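Local atomic coordinates of uncharacterized protein (PDB entry 6PTM), a protein that probably hydrolyses carrageenan chains from their ends, as an exo-acting carrageenase of glycoside hydrolase family 42. Residues 358-361 with 362-366; 349-352 with 353-356. All coordinates share one frame; numbering follows the deposited sequence.

Contact 1. Residues 358-361 with 362-366; sequences PMYF and DFMAF
Met-364 lays its methyl over one face of the Tyr-360 ring, one turn further on at the start of helix 358-385. CE stands 3.7 Å from the ring centroid of Tyr-360, offset toward the rim near CE2 and CZ. This is a CH-pi contact. SD of Met-364 stands above the same face, 4.9 Å from the centroid, a more distant Met-aromatic contact. With CG beside the backbone N (chi1 -62°), a bend at chi2 (-39°) brings the methyl over the ring. This is the tightly packed part. Ile-299 touches Tyr-360 and Cys-298 touches Met-364. Phe-361 meets Ala-365 obliquely, CE1 to CB 3.8 Å. The looser side is that of Pro-358 and Met-359, which are partly exposed; their side chains do not touch 362-366. Their carbonyls still take i to i+4 helix bonds: Asp-362 N to Pro-358 O at 3.0 Å, and Phe-363 N to Met-359 O at 2.9 Å. Asp-362 OD1 sits in plane at the edge of the Phe-361 ring, 3.6 Å from CD1. Tyr-653 bonds OD1, while His-324 and Trp-334 bond OD2. Three polar groups thus hold both oxygens of this buried carboxylate, consistent with an ionised form.

Contact 2. Residues 349-352 with 353-356; sequences IMQA and SMQG
A short 3-10 turn in the loop between helices 327-334 and 358-385 brings Met-354 back against Met-350 and Gln-351. The two sulfurs, SD of Met-350 and SD of Met-354, lie 3.9 Å apart. Their side chains cross at about a right angle. Met-354 runs extended beyond CG (chi2 164°), which carries its sulfur back to the backbone of Gln-351. There Gln-351 N gives a weak hydrogen bond to Met-354 SD, 3.4 Å long but fairly straight at 166°. Beyond the sulfur, CE of Met-354 lies 4.0 Å from CG of Gln-351.

Two successive i to i+3 backbone bonds are those of a 3-10 turn. Met-354 N reaches Gln-351 O at 3.0 Å, and Gln-355 N reaches Ala-352 O at 3.1 Å. In both, the donor stands above the carbonyl plane rather than on a lone pair.

Ala-352 and Ser-353 are on the exposed side of the turn. OG of Ser-353 is 3.7 Å from CB of Gln-351, a packing contact. The two glutamine amides lead elsewhere. Gln-351 NE2 bonds to Glu-300, and Gln-355 NE2 to the backbone oxygen of Ile-574. Gly-356 then takes a positive phi of 104°, a conformation that suits glycine.

In the fold
Contact 2 comes before contact 1 in the chain, and their centres are about 9 Å apart. Ser-357 joins them: its OG bonds to Met-354 O and, weakly, to Tyr-360 N, consistent with an N-cap of helix 358-385. The turn packs on the helix start. CB of Tyr-360 is 3.2 Å from Met-354 O, and CD2 of Tyr-360 is 3.5 Å from Gln-355 N. Met-350 reaches two helix residues. Its CE is 3.5 Å from CD1 of Phe-363, and its CG is 3.6 Å from CE of Met-364. Ile-574 also serves both, touching Phe-361 and Met-364 and accepting a bond from Gln-355. A bound ethanediol, probably from crystallisation, lies about 4 Å from the Ala-365 side chain.

Contact 1. Residues 358-361 with 362-366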
loop_
_atom_site.group_PDB
_atom_site.type_symbol
_atom_site.label_atom_id
_atom_site.label_comp_id
_atom_site.label_asym_id
_atom_site.label_seq_id
_atom_site.Cartn_x
_atom_site.Cartn_y
_atom_site.Cartn_z
ATOM N N PRO A 358 16.499 -15.552 23.281
ATOM C CA PRO A 358 15.466 -16.520 22.921
ATOM C C PRO A 358 14.071 -16.203 23.451
ATOM O O PRO A 358 13.160 -16.313 22.642
ATOM C CB PRO A 358 16.040 -17.833 23.462
ATOM C CG PRO A 358 17.530 -17.600 23.319
ATOM C CD PRO A 358 17.686 -16.199 23.877
ATOM N N MET A 359 13.928 -15.722 24.689
ATOM C CA MET A 359 12.587 -15.425 25.230
ATOM C C MET A 359 11.950 -14.303 24.385
ATOM O O MET A 359 10.738 -14.352 24.124
ATOM C CB MET A 359 12.602 -15.007 26.696
ATOM C CG MET A 359 11.225 -14.636 27.134
ATOM S SD MET A 359 11.029 -14.143 28.841
ATOM C CE MET A 359 11.896 -12.567 28.816
ATOM N N TYR A 360 12.750 -13.327 23.996
ATOM C CA TYR A 360 12.285 -12.183 23.186
ATOM C C TYR A 360 11.827 -12.703 21.843
ATOM O O TYR A 360 10.756 -12.267 21.382
ATOM C CB TYR A 360 13.401 -11.161 23.050
ATOM C CG TYR A 360 13.064 -9.926 22.253
ATOM C CD1 TYR A 360 13.100 -9.933 20.860
ATOM C CD2 TYR A 360 12.779 -8.726 22.888
ATOM C CE1 TYR A 360 12.851 -8.783 20.126
ATOM C CE2 TYR A 360 12.538 -7.572 22.167
ATOM C CZ TYR A 360 12.602 -7.590 20.785
ATOM O OH TYR A 360 12.360 -6.442 20.086
ATOM N N PHE A 361 12.650 -13.539 21.207
ATOM C CA PHE A 361 12.333 -14.064 19.874
ATOM C C PHE A 361 10.975 -14.771 19.933
ATOM O O PHE A 361 10.102 -14.560 19.080
ATOM C CB PHE A 361 13.403 -15.036 19.383
ATOM C CG PHE A 361 12.955 -15.593 18.070
ATOM C CD1 PHE A 361 12.161 -16.716 18.020
ATOM C CD2 PHE A 361 13.193 -14.885 16.911
ATOM C CE1 PHE A 361 11.666 -17.180 16.816
ATOM C CE2 PHE A 361 12.674 -15.325 15.711
ATOM C CZ PHE A 361 11.912 -16.473 15.664
ATOM N N ASP A 362 10.841 -15.657 20.909
ATOM C CA ASP A 362 9.637 -16.489 21.131
ATOM C C ASP A 362 8.434 -15.580 21.327
ATOM O O ASP A 362 7.359 -15.882 20.746
ATOM C CB ASP A 362 9.841 -17.452 22.292
ATOM C CG ASP A 362 10.666 -18.677 21.913
ATOM O OD1 ASP A 362 10.950 -18.861 20.688
ATOM O OD2 ASP A 362 11.056 -19.404 22.830
ATOM N N PHE A 363 8.578 -14.539 22.147
ATOM C CA PHE A 363 7.444 -13.635 22.457
ATOM C C PHE A 363 6.956 -12.971 21.150
ATOM O O PHE A 363 5.733 -12.936 20.881
ATOM C CB PHE A 363 7.855 -12.615 23.514
ATOM C CG PHE A 363 6.681 -12.004 24.217
ATOM C CD1 PHE A 363 6.281 -12.481 25.451
ATOM C CD2 PHE A 363 6.012 -10.921 23.662
ATOM C CE1 PHE A 363 5.162 -11.950 26.076
ATOM C CE2 PHE A 363 4.916 -10.367 24.308
ATOM C CZ PHE A 363 4.489 -10.888 25.512
ATOM N N MET A 364 7.888 -12.467 20.334
ATOM C CA MET A 364 7.543 -11.700 19.116
ATOM C C MET A 364 6.969 -12.660 18.062
ATOM O O MET A 364 5.998 -12.267 17.377
ATOM C CB MET A 364 8.750 -10.942 18.551
ATOM C CG MET A 364 9.327 -9.895 19.473
ATOM S SD MET A 364 8.098 -8.963 20.377
ATOM C CE MET A 364 9.177 -7.947 21.392
ATOM N N ALA A 365 7.521 -13.878 17.962
ATOM C CA ALA A 365 7.099 -14.911 16.997
ATOM C C ALA A 365 5.681 -15.368 17.364
ATOM O O ALA A 365 4.820 -15.422 16.471
ATOM C CB ALA A 365 8.094 -16.051 17.015
ATOM N N PHE A 366 5.447 -15.610 18.660
ATOM C CA PHE A 366 4.121 -15.972 19.197
ATOM C C PHE A 366 3.152 -14.819 18.890
ATOM O O PHE A 366 2.025 -15.091 18.443
ATOM C CB PHE A 366 4.168 -16.301 20.692
ATOM C CG PHE A 366 2.804 -16.172 21.333
ATOM C CD1 PHE A 366 1.805 -17.083 21.040
ATOM C CD2 PHE A 366 2.489 -15.114 22.164
ATOM C CE1 PHE A 366 0.534 -16.942 21.571
ATOM C CE2 PHE A 366 1.219 -14.981 22.713
ATOM C CZ PHE A 366 0.243 -15.904 22.420
#

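Contact 2. Residues 349-352 with 353-356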
loop_
_atom_site.group_PDB
_atom_site.type_symbol
_atom_site.label_atom_id
_atom_site.label_comp_id
_atom_site.label_asym_id
_atom_site.label_seq_id
_atom_site.Cartn_x
_atom_site.Cartn_y
_atom_site.Cartn_z
ATOM N N ILE A 349 5.155 -8.399 28.912
ATOM C CA ILE A 349 5.637 -7.323 28.009
ATOM C C ILE A 349 7.155 -7.468 27.939
ATOM O O ILE A 349 7.730 -7.909 28.944
ATOM C CB ILE A 349 5.172 -5.954 28.545
ATOM C CG1 ILE A 349 5.326 -4.869 27.476
ATOM C CG2 ILE A 349 5.911 -5.589 29.841
ATOM C CD1 ILE A 349 4.459 -3.666 27.714
ATOM N N MET A 350 7.760 -7.160 26.787
ATOM C CA MET A 350 9.189 -7.307 26.557
ATOM C C MET A 350 9.881 -5.960 26.833
ATOM O O MET A 350 9.229 -4.872 26.783
ATOM C CB MET A 350 9.475 -7.751 25.123
ATOM C CG MET A 350 9.006 -9.161 24.813
ATOM S SD MET A 350 9.943 -10.387 25.708
ATOM C CE MET A 350 8.800 -10.672 27.050
ATOM N N GLN A 351 11.179 -6.046 27.075
ATOM C CA GLN A 351 12.096 -4.878 27.153
ATOM C C GLN A 351 12.917 -4.843 25.862
ATOM O O GLN A 351 13.335 -5.919 25.383
ATOM C CB GLN A 351 12.952 -4.978 28.429
ATOM C CG GLN A 351 12.145 -5.073 29.731
ATOM C CD GLN A 351 11.266 -3.874 29.995
ATOM O OE1 GLN A 351 11.668 -2.733 29.762
ATOM N NE2 GLN A 351 10.055 -4.108 30.498
ATOM N N ALA A 352 13.175 -3.656 25.330
ATOM C CA ALA A 352 14.028 -3.475 24.139
ATOM C C ALA A 352 15.393 -4.122 24.362
ATOM O O ALA A 352 15.890 -4.717 23.440
ATOM C CB ALA A 352 14.162 -2.007 23.814
ATOM N N SER A 353 15.961 -4.048 25.566
ATOM C CA SER A 353 17.278 -4.657 25.937
ATOM C C SER A 353 17.313 -6.176 25.733
ATOM O O SER A 353 18.420 -6.725 25.660
ATOM C CB SER A 353 17.625 -4.380 27.370
ATOM O OG SER A 353 16.617 -4.928 28.221
ATOM N N MET A 354 16.163 -6.844 25.682
ATOM C CA MET A 354 16.079 -8.320 25.541
ATOM C C MET A 354 16.157 -8.715 24.060
ATOM O O MET A 354 16.286 -9.944 23.737
ATOM C CB MET A 354 14.777 -8.860 26.130
ATOM C CG MET A 354 14.577 -8.655 27.610
ATOM S SD MET A 354 12.782 -8.926 28.028
ATOM C CE MET A 354 12.841 -9.006 29.825
ATOM N N GLN A 355 16.110 -7.768 23.133
ATOM C CA GLN A 355 16.135 -8.175 21.710
ATOM C C GLN A 355 17.398 -9.016 21.488
ATOM O O GLN A 355 18.474 -8.613 21.945
ATOM C CB GLN A 355 16.062 -6.994 20.757
ATOM C CG GLN A 355 16.085 -7.413 19.312
ATOM C CD GLN A 355 15.814 -6.243 18.396
ATOM O OE1 GLN A 355 16.313 -5.148 18.621
ATOM N NE2 GLN A 355 15.045 -6.482 17.348
ATOM N N GLY A 356 17.262 -10.132 20.790
ATOM C CA GLY A 356 18.386 -11.043 20.506
ATOM C C GLY A 356 18.325 -12.271 21.396
ATOM O O GLY A 356 18.920 -13.273 21.030
#